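Local atomic coordinates of ebony (Drosophila melanogaster, PDB entry 6DYM), a protein that is a nonribosomal peptide synthetase whose C-terminal condensation domain, the part described here, probably forms the amide bond between beta-alanine and amines such as dopamine. Residues 28-36 / 196-204; 98-107 / 180-190. One frame throughout, in Å; residues are numbered along the deposited sequence.

Contact 1: residues 28-36 / 196-204; sequences KADLEQWLK and PFGDAPDEQ
The indole of W34 has A200 and the backbone of D199 over one face and CG of its neighbour Q33 against the other, while the side-chain amide of Q204 meets its edge. A200 supplies a CH-pi contact, its CB 3.6 Å from the centroid of the five-membered ring. The F197 ring is also covered on both faces: L31 CD2 stands almost on the ring normal, 4.0 Å from the centroid, P196 CG is centred over the opposite face, and W34 CB lies at the edge. P201 CD approaches W34 CZ2 (3.7 Å), and L35 CD2 packs against P196 CB (3.7 Å).

Q204 provides the polar link. With CG anti to the backbone N (chi1 180°) and the chain extended beyond it, the side chain runs alongside the indole in the opposite sense and presents both ends of its amide, whose plane is turned 42° from the ring. Q204 OE1 accepts from W34 NE1 at 2.8 Å, and Q204 NE2 donates a fairly straight bond to D30 O at 2.7 Å. This donor stands above the D30 carbonyl plane, not on a lone pair; Q33 NE2 reaches the same D30 O at 3.0 Å from the opposite face, so two amides grip one oxygen. The opposed demands of D30 O and W34 NE1 fix which way round the Q204 amide sits. A leucine in place of W34 would probably leave Q204 OE1 without its indole donor and open a gap beside A200 and P201.

F197 also meets F99 of helix 93-111. The contact thus joins the loop between the first two helices to the loop between the last two strands, in a topology consistent with the GNAT acyltransferase fold.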
loop_
_atom_site.group_PDB
_atom_site.type_symbol
_atom_site.label_atom_id
_atom_site.label_comp_id
_atom_site.label_asym_id
_atom_site.label_seq_id
_atom_site.Cartn_x
_atom_site.Cartn_y
_atom_site.Cartn_z
ATOM N N LYS A 28 3.648 1.709 13.447
ATOM C CA LYS A 28 2.889 0.487 13.194
ATOM C C LYS A 28 3.531 -0.400 12.131
ATOM O O LYS A 28 3.401 -1.626 12.213
ATOM C CB LYS A 28 1.457 0.816 12.752
ATOM C CG LYS A 28 0.697 1.898 13.554
ATOM C CD LYS A 28 1.041 1.959 15.040
ATOM C CE LYS A 28 0.707 3.341 15.620
ATOM N NZ LYS A 28 1.027 4.438 14.654
ATOM N N ALA A 29 4.242 0.180 11.167
ATOM C CA ALA A 29 4.650 -0.571 9.986
ATOM C C ALA A 29 5.693 -1.637 10.317
ATOM O O ALA A 29 6.630 -1.408 11.090
ATOM C CB ALA A 29 5.182 0.380 8.919
ATOM N N ASP A 30 5.533 -2.811 9.704
ATOM C CA ASP A 30 6.342 -3.965 10.073
ATOM C C ASP A 30 7.790 -3.841 9.614
ATOM O O ASP A 30 8.671 -4.445 10.230
ATOM C CB ASP A 30 5.701 -5.235 9.514
ATOM C CG ASP A 30 4.284 -5.449 10.035
ATOM O OD1 ASP A 30 3.375 -4.686 9.634
ATOM O OD2 ASP A 30 4.082 -6.376 10.850
ATOM N N LEU A 31 8.061 -3.064 8.567
ATOM C CA LEU A 31 9.432 -2.889 8.100
ATOM C C LEU A 31 10.129 -1.716 8.778
ATOM O O LEU A 31 11.286 -1.841 9.192
ATOM C CB LEU A 31 9.447 -2.688 6.585
ATOM C CG LEU A 31 9.075 -3.912 5.755
ATOM C CD1 LEU A 31 9.054 -3.539 4.283
ATOM C CD2 LEU A 31 10.047 -5.062 6.017
ATOM N N GLU A 32 9.441 -0.579 8.906
ATOM C CA GLU A 32 10.051 0.615 9.481
ATOM C C GLU A 32 10.388 0.460 10.958
ATOM O O GLU A 32 11.239 1.202 11.458
ATOM C CB GLU A 32 9.129 1.821 9.297
ATOM C CG GLU A 32 8.953 2.240 7.857
ATOM C CD GLU A 32 7.731 1.619 7.209
ATOM O OE1 GLU A 32 7.670 0.373 7.110
ATOM O OE2 GLU A 32 6.829 2.378 6.796
ATOM N N GLN A 33 9.742 -0.474 11.667
ATOM C CA GLN A 33 10.063 -0.666 13.079
ATOM C C GLN A 33 11.507 -1.105 13.264
ATOM O O GLN A 33 12.093 -0.880 14.329
ATOM C CB GLN A 33 9.117 -1.690 13.706
ATOM C CG GLN A 33 9.324 -3.103 13.196
ATOM C CD GLN A 33 8.383 -4.109 13.835
ATOM O OE1 GLN A 33 8.158 -4.089 15.045
ATOM N NE2 GLN A 33 7.818 -4.985 13.016
ATOM N N TRP A 34 12.098 -1.729 12.248
ATOM C CA TRP A 34 13.474 -2.189 12.331
ATOM C C TRP A 34 14.476 -1.131 11.895
ATOM O O TRP A 34 15.682 -1.322 12.090
ATOM C CB TRP A 34 13.645 -3.464 11.498
ATOM C CG TRP A 34 12.639 -4.516 11.865
ATOM C CD1 TRP A 34 11.619 -4.982 11.090
ATOM C CD2 TRP A 34 12.546 -5.212 13.114
ATOM N NE1 TRP A 34 10.897 -5.933 11.777
ATOM C CE2 TRP A 34 11.447 -6.092 13.022
ATOM C CE3 TRP A 34 13.286 -5.179 14.301
ATOM C CZ2 TRP A 34 11.071 -6.930 14.072
ATOM C CZ3 TRP A 34 12.913 -6.011 15.340
ATOM C CH2 TRP A 34 11.815 -6.878 15.219
ATOM N N LEU A 35 14.008 -0.022 11.327
ATOM C CA LEU A 35 14.866 1.092 10.949
ATOM C C LEU A 35 14.989 2.137 12.048
ATOM O O LEU A 35 15.685 3.141 11.851
ATOM C CB LEU A 35 14.343 1.757 9.671
ATOM C CG LEU A 35 14.203 0.872 8.433
ATOM C CD1 LEU A 35 13.564 1.648 7.287
ATOM C CD2 LEU A 35 15.556 0.324 8.025
ATOM N N LYS A 36 14.331 1.933 13.186
ATOM C CA LYS A 36 14.449 2.870 14.294
ATOM C C LYS A 36 15.889 2.893 14.806
ATOM O O LYS A 36 16.558 1.852 14.833
ATOM C CB LYS A 36 13.491 2.486 15.425
ATOM C CG LYS A 36 12.017 2.697 15.100
ATOM C CD LYS A 36 11.126 2.394 16.306
ATOM C CE LYS A 36 9.688 2.127 15.881
ATOM N NZ LYS A 36 9.185 3.152 14.917
ATOM N N PRO A 196 19.139 -4.225 6.905
ATOM C CA PRO A 196 18.397 -3.232 7.704
ATOM C C PRO A 196 17.251 -3.818 8.510
ATOM O O PRO A 196 16.904 -3.259 9.560
ATOM C CB PRO A 196 17.893 -2.235 6.648
ATOM C CG PRO A 196 17.952 -2.975 5.344
ATOM C CD PRO A 196 19.104 -3.929 5.463
ATOM N N PHE A 197 16.645 -4.918 8.057
ATOM C CA PHE A 197 15.634 -5.632 8.828
ATOM C C PHE A 197 16.194 -6.902 9.464
ATOM O O PHE A 197 15.438 -7.834 9.755
ATOM C CB PHE A 197 14.422 -5.962 7.954
ATOM C CG PHE A 197 14.127 -4.926 6.901
ATOM C CD1 PHE A 197 13.719 -3.649 7.259
ATOM C CD2 PHE A 197 14.258 -5.229 5.552
ATOM C CE1 PHE A 197 13.451 -2.685 6.293
ATOM C CE2 PHE A 197 13.992 -4.267 4.576
ATOM C CZ PHE A 197 13.592 -2.994 4.950
ATOM N N GLY A 198 17.513 -6.946 9.699
ATOM C CA GLY A 198 18.148 -8.176 10.150
ATOM C C GLY A 198 17.695 -8.642 11.519
ATOM O O GLY A 198 17.728 -9.841 11.812
ATOM N N ASP A 199 17.264 -7.715 12.376
ATOM C CA ASP A 199 16.771 -8.078 13.701
ATOM C C ASP A 199 15.344 -8.618 13.688
ATOM O O ASP A 199 14.853 -9.041 14.741
ATOM C CB ASP A 199 16.844 -6.868 14.640
ATOM C CG ASP A 199 18.273 -6.491 15.003
ATOM O OD1 ASP A 199 19.131 -7.396 15.098
ATOM O OD2 ASP A 199 18.537 -5.287 15.196
ATOM N N ALA A 200 14.665 -8.612 12.541
ATOM C CA ALA A 200 13.307 -9.128 12.485
ATOM C C ALA A 200 13.311 -10.650 12.632
ATOM O O ALA A 200 14.278 -11.315 12.252
ATOM C CB ALA A 200 12.640 -8.728 11.170
ATOM N N PRO A 201 12.245 -11.229 13.189
ATOM C CA PRO A 201 12.185 -12.690 13.296
ATOM C C PRO A 201 12.121 -13.335 11.920
ATOM O O PRO A 201 11.714 -12.717 10.933
ATOM C CB PRO A 201 10.899 -12.942 14.093
ATOM C CG PRO A 201 10.074 -11.718 13.869
ATOM C CD PRO A 201 11.052 -10.583 13.762
ATOM N N ASP A 202 12.537 -14.602 11.864
ATOM C CA ASP A 202 12.504 -15.343 10.606
ATOM C C ASP A 202 11.105 -15.406 10.015
ATOM O O ASP A 202 10.959 -15.554 8.797
ATOM C CB ASP A 202 13.034 -16.763 10.812
ATOM C CG ASP A 202 14.546 -16.820 10.864
ATOM O OD1 ASP A 202 15.178 -15.752 10.984
ATOM O OD2 ASP A 202 15.103 -17.935 10.793
ATOM N N GLU A 203 10.077 -15.271 10.849
ATOM C CA GLU A 203 8.697 -15.435 10.425
ATOM C C GLU A 203 8.120 -14.195 9.760
ATOM O O GLU A 203 7.023 -14.275 9.196
ATOM C CB GLU A 203 7.834 -15.829 11.631
ATOM C CG GLU A 203 8.170 -17.212 12.215
ATOM C CD GLU A 203 9.496 -17.258 12.978
ATOM O OE1 GLU A 203 9.885 -16.230 13.575
ATOM O OE2 GLU A 203 10.153 -18.327 12.975
ATOM N N GLN A 204 8.811 -13.057 9.805
ATOM C CA GLN A 204 8.300 -11.860 9.146
ATOM C C GLN A 204 8.627 -11.928 7.660
ATOM O O GLN A 204 9.804 -11.955 7.276
ATOM C CB GLN A 204 8.878 -10.588 9.757
ATOM C CG GLN A 204 8.350 -9.339 9.061
ATOM C CD GLN A 204 8.757 -8.054 9.745
ATOM O OE1 GLN A 204 9.278 -8.069 10.859
ATOM N NE2 GLN A 204 8.522 -6.928 9.077
#

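Contact 2: residues 98-107 / 180-190; sequences EFLEFCEGPI and LLNFQVNEYVH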
loop_
_atom_site.group_PDB
_atom_site.type_symbol
_atom_site.label_atom_id
_atom_site.label_comp_id
_atom_site.label_asym_id
_atom_site.label_seq_id
_atom_site.Cartn_x
_atom_site.Cartn_y
_atom_site.Cartn_z
ATOM N N GLU A 98 13.377 0.728 -1.654
ATOM C CA GLU A 98 14.328 -0.078 -2.412
ATOM C C GLU A 98 14.094 -1.564 -2.172
ATOM O O GLU A 98 14.215 -2.374 -3.099
ATOM C CB GLU A 98 15.758 0.320 -2.055
ATOM C CG GLU A 98 16.141 1.710 -2.547
ATOM C CD GLU A 98 17.614 2.028 -2.347
ATOM O OE1 GLU A 98 18.308 1.256 -1.652
ATOM O OE2 GLU A 98 18.076 3.059 -2.879
ATOM N N PHE A 99 13.742 -1.942 -0.939
ATOM C CA PHE A 99 13.420 -3.339 -0.660
ATOM C C PHE A 99 12.166 -3.777 -1.407
ATOM O O PHE A 99 12.106 -4.898 -1.925
ATOM C CB PHE A 99 13.243 -3.550 0.844
ATOM C CG PHE A 99 12.698 -4.907 1.211
ATOM C CD1 PHE A 99 13.382 -6.062 0.860
ATOM C CD2 PHE A 99 11.510 -5.028 1.921
ATOM C CE1 PHE A 99 12.891 -7.314 1.200
ATOM C CE2 PHE A 99 11.013 -6.276 2.261
ATOM C CZ PHE A 99 11.707 -7.422 1.899
ATOM N N LEU A 100 11.146 -2.913 -1.465
ATOM C CA LEU A 100 9.943 -3.260 -2.215
ATOM C C LEU A 100 10.250 -3.418 -3.703
ATOM O O LEU A 100 9.724 -4.324 -4.358
ATOM C CB LEU A 100 8.857 -2.210 -1.984
ATOM C CG LEU A 100 8.375 -2.089 -0.531
ATOM C CD1 LEU A 100 7.333 -0.989 -0.384
ATOM C CD2 LEU A 100 7.838 -3.413 -0.020
ATOM N N GLU A 101 11.113 -2.560 -4.253
ATOM C CA GLU A 101 11.515 -2.743 -5.647
ATOM C C GLU A 101 12.328 -4.023 -5.818
ATOM O O GLU A 101 12.204 -4.712 -6.837
ATOM C CB GLU A 101 12.296 -1.523 -6.136
ATOM C CG GLU A 101 12.775 -1.608 -7.595
ATOM C CD GLU A 101 11.638 -1.723 -8.605
ATOM O OE1 GLU A 101 11.915 -2.112 -9.762
ATOM O OE2 GLU A 101 10.469 -1.433 -8.254
ATOM N N PHE A 102 13.152 -4.364 -4.820
ATOM C CA PHE A 102 13.855 -5.646 -4.828
ATOM C C PHE A 102 12.873 -6.805 -4.966
ATOM O O PHE A 102 13.116 -7.752 -5.728
ATOM C CB PHE A 102 14.689 -5.762 -3.545
ATOM C CG PHE A 102 15.232 -7.145 -3.262
ATOM C CD1 PHE A 102 16.501 -7.512 -3.701
ATOM C CD2 PHE A 102 14.501 -8.053 -2.504
ATOM C CE1 PHE A 102 17.015 -8.769 -3.421
ATOM C CE2 PHE A 102 15.008 -9.318 -2.220
ATOM C CZ PHE A 102 16.270 -9.675 -2.677
ATOM N N CYS A 103 11.741 -6.733 -4.252
ATOM C CA CYS A 103 10.727 -7.784 -4.308
ATOM C C CYS A 103 9.911 -7.730 -5.592
ATOM O O CYS A 103 9.626 -8.772 -6.191
ATOM C CB CYS A 103 9.780 -7.681 -3.108
ATOM S SG CYS A 103 10.540 -7.885 -1.477
ATOM N N GLU A 104 9.511 -6.531 -6.016
ATOM C CA GLU A 104 8.543 -6.362 -7.095
ATOM C C GLU A 104 9.183 -6.312 -8.477
ATOM O O GLU A 104 8.627 -6.868 -9.430
ATOM C CB GLU A 104 7.736 -5.077 -6.876
ATOM C CG GLU A 104 6.876 -5.120 -5.630
ATOM C CD GLU A 104 6.237 -3.785 -5.282
ATOM O OE1 GLU A 104 6.520 -2.778 -5.965
ATOM O OE2 GLU A 104 5.459 -3.746 -4.307
ATOM N N GLY A 105 10.325 -5.640 -8.602
ATOM C CA GLY A 105 10.905 -5.313 -9.886
ATOM C C GLY A 105 11.090 -6.489 -10.825
ATOM O O GLY A 105 10.547 -6.509 -11.936
ATOM N N PRO A 106 11.886 -7.480 -10.409
ATOM C CA PRO A 106 12.118 -8.643 -11.287
ATOM C C PRO A 106 10.843 -9.346 -11.713
ATOM O O PRO A 106 10.744 -9.815 -12.853
ATOM C CB PRO A 106 13.008 -9.553 -10.425
ATOM C CG PRO A 106 13.714 -8.614 -9.498
ATOM C CD PRO A 106 12.738 -7.511 -9.206
ATOM N N ILE A 107 9.854 -9.428 -10.824
ATOM C CA ILE A 107 8.602 -10.094 -11.161
ATOM C C ILE A 107 7.770 -9.227 -12.101
ATOM O O ILE A 107 7.293 -9.694 -13.142
ATOM C CB ILE A 107 7.827 -10.436 -9.876
ATOM C CG1 ILE A 107 8.609 -11.460 -9.045
ATOM C CG2 ILE A 107 6.432 -10.910 -10.220
ATOM C CD1 ILE A 107 8.040 -11.703 -7.658
ATOM N N LEU A 180 3.575 -14.609 -5.632
ATOM C CA LEU A 180 4.679 -14.669 -6.583
ATOM C C LEU A 180 6.050 -14.630 -5.926
ATOM O O LEU A 180 7.040 -14.990 -6.575
ATOM C CB LEU A 180 4.575 -13.521 -7.596
ATOM C CG LEU A 180 3.364 -13.634 -8.526
ATOM C CD1 LEU A 180 3.396 -12.563 -9.601
ATOM C CD2 LEU A 180 3.301 -15.020 -9.142
ATOM N N LEU A 181 6.131 -14.202 -4.669
ATOM C CA LEU A 181 7.378 -14.216 -3.915
ATOM C C LEU A 181 7.026 -14.185 -2.438
ATOM O O LEU A 181 6.160 -13.407 -2.025
ATOM C CB LEU A 181 8.265 -13.018 -4.274
ATOM C CG LEU A 181 9.600 -12.895 -3.529
ATOM C CD1 LEU A 181 10.602 -13.919 -4.038
ATOM C CD2 LEU A 181 10.167 -11.481 -3.643
ATOM N N ASN A 182 7.687 -15.024 -1.650
ATOM C CA ASN A 182 7.541 -15.007 -0.198
ATOM C C ASN A 182 8.941 -14.818 0.366
ATOM O O ASN A 182 9.674 -15.788 0.565
ATOM C CB ASN A 182 6.882 -16.292 0.316
ATOM C CG ASN A 182 6.642 -16.268 1.813
ATOM O OD1 ASN A 182 7.297 -15.531 2.552
ATOM N ND2 ASN A 182 5.687 -17.067 2.268
ATOM N N PHE A 183 9.312 -13.573 0.637
ATOM C CA PHE A 183 10.686 -13.261 1.001
ATOM C C PHE A 183 10.819 -13.030 2.500
ATOM O O PHE A 183 9.996 -12.345 3.113
ATOM C CB PHE A 183 11.196 -12.037 0.241
ATOM C CG PHE A 183 12.692 -11.891 0.285
ATOM C CD1 PHE A 183 13.496 -12.589 -0.602
ATOM C CD2 PHE A 183 13.297 -11.071 1.225
ATOM C CE1 PHE A 183 14.876 -12.463 -0.555
ATOM C CE2 PHE A 183 14.676 -10.944 1.277
ATOM C CZ PHE A 183 15.463 -11.641 0.390
ATOM N N GLN A 184 11.875 -13.602 3.075
ATOM C CA GLN A 184 12.218 -13.415 4.482
ATOM C C GLN A 184 12.920 -12.070 4.642
ATOM O O GLN A 184 14.046 -11.894 4.167
ATOM C CB GLN A 184 13.102 -14.568 4.949
ATOM C CG GLN A 184 13.296 -14.683 6.450
ATOM C CD GLN A 184 14.022 -15.958 6.822
ATOM O OE1 GLN A 184 13.579 -17.055 6.484
ATOM N NE2 GLN A 184 15.154 -15.822 7.505
ATOM N N VAL A 185 12.274 -11.127 5.336
ATOM C CA VAL A 185 12.746 -9.743 5.300
ATOM C C VAL A 185 14.098 -9.586 5.994
ATOM O O VAL A 185 14.857 -8.667 5.665
ATOM C CB VAL A 185 11.690 -8.783 5.890
ATOM C CG1 VAL A 185 10.315 -9.063 5.289
ATOM C CG2 VAL A 185 11.654 -8.867 7.406
ATOM N N ASN A 186 14.444 -10.465 6.942
ATOM C CA ASN A 186 15.739 -10.313 7.606
ATOM C C ASN A 186 16.907 -10.824 6.768
ATOM O O ASN A 186 18.051 -10.763 7.229
ATOM C CB ASN A 186 15.739 -10.986 8.993
ATOM C CG ASN A 186 15.599 -12.506 8.944
ATOM O OD1 ASN A 186 15.910 -13.157 7.947
ATOM N ND2 ASN A 186 15.122 -13.077 10.048
ATOM N N GLU A 187 16.655 -11.319 5.558
ATOM C CA GLU A 187 17.724 -11.708 4.651
ATOM C C GLU A 187 18.062 -10.628 3.628
ATOM O O GLU A 187 19.024 -10.795 2.872
ATOM C CB GLU A 187 17.348 -13.005 3.920
ATOM C CG GLU A 187 17.034 -14.172 4.853
ATOM C CD GLU A 187 18.245 -15.030 5.171
ATOM O OE1 GLU A 187 18.054 -16.215 5.522
ATOM O OE2 GLU A 187 19.386 -14.526 5.066
ATOM N N TYR A 188 17.308 -9.532 3.583
ATOM C CA TYR A 188 17.583 -8.494 2.598
ATOM C C TYR A 188 18.844 -7.724 2.973
ATOM O O TYR A 188 19.005 -7.291 4.119
ATOM C CB TYR A 188 16.403 -7.533 2.474
ATOM C CG TYR A 188 16.710 -6.381 1.538
ATOM C CD1 TYR A 188 16.864 -6.597 0.173
ATOM C CD2 TYR A 188 16.878 -5.087 2.023
ATOM C CE1 TYR A 188 17.162 -5.552 -0.688
ATOM C CE2 TYR A 188 17.171 -4.034 1.168
ATOM C CZ TYR A 188 17.313 -4.276 -0.185
ATOM O OH TYR A 188 17.608 -3.240 -1.041
ATOM N N VAL A 189 19.733 -7.542 1.998
ATOM C CA VAL A 189 21.002 -6.850 2.193
ATOM C C VAL A 189 20.935 -5.500 1.499
ATOM O O VAL A 189 20.558 -5.415 0.325
ATOM C CB VAL A 189 22.192 -7.666 1.660
ATOM C CG1 VAL A 189 23.506 -7.037 2.123
ATOM C CG2 VAL A 189 22.093 -9.102 2.115
ATOM N N HIS A 190 21.301 -4.452 2.229
ATOM C CA HIS A 190 21.372 -3.096 1.714
ATOM C C HIS A 190 22.626 -2.930 0.854
ATOM O O HIS A 190 23.521 -3.780 0.839
ATOM C CB HIS A 190 21.369 -2.106 2.880
ATOM C CG HIS A 190 21.192 -0.678 2.472
ATOM N ND1 HIS A 190 20.238 -0.275 1.563
ATOM C CD2 HIS A 190 21.845 0.444 2.856
ATOM C CE1 HIS A 190 20.312 1.033 1.403
ATOM N NE2 HIS A 190 21.279 1.495 2.175
HETATM O O HOH W 1 18.556 -0.885 -0.275
#
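Helix 98-107 runs roughly antiparallel to strand 180-184, their axes 152° apart in direction and 9.3 Å apart at closest approach, with C103 opposite L181 and F99 opposite Y188, just beyond the strand. Four aromatic rings, F99, F102, F183 and Y188, form a cluster at the N-terminal part of this helical segment. Y188, its CG anti to the backbone N (chi1 175°), lies against F102 and turns its ring edge to the F102 face; F102 in turn points its own edge at the face of F183, a T-shaped pair with planes at 74° and F102 CE2 3.5 Å from F183 CZ. F99 leans obliquely on the Y188 ring, its CD1 3.4 Å from Y188 CG, and receives F183 CD2 at its edge. The cluster seats helix 93-111 on 178-184, one of the two outermost strands of the mixed sheet, in what looks like a GNAT-type fold, and F99 and C103 reach on to A206 and V208 of the adjoining strand.

Toward the helix C terminus the packing becomes aliphatic. I107 spreads its two branches, CG2 against L180 CD1 (3.5 Å) and CD1 against L181 CB (3.6 Å), and L181 CD2 lies beside the C103 backbone. At the other end one water joins three polar side chains: it donates to E98 OE1 at 2.6 Å and is bonded to Y188 OH at 2.7 Å and H190 ND1 at 2.6 Å, lying at the edge of both rings.

From the N terminus, the chain leaves helix 14-25 through the loop that holds 28-36, then passes helix 41-58 and two strands to reach helix 93-111, the first half of contact 2. That contact closes when the chain returns along strand 178-184; contact 1 closes only afterwards, at 196-204, so contact 2 is nested inside its loop. Their centres lie about 13 Å apart, and the two contacts touch directly: N186 ND2 probably donates to D202 OD1 and A200 O. Together they tie the loop between the first two helices, helix 93-111 and the connection between the last two strands to the edge of the sheet formed by strands 178-184 and 205-212.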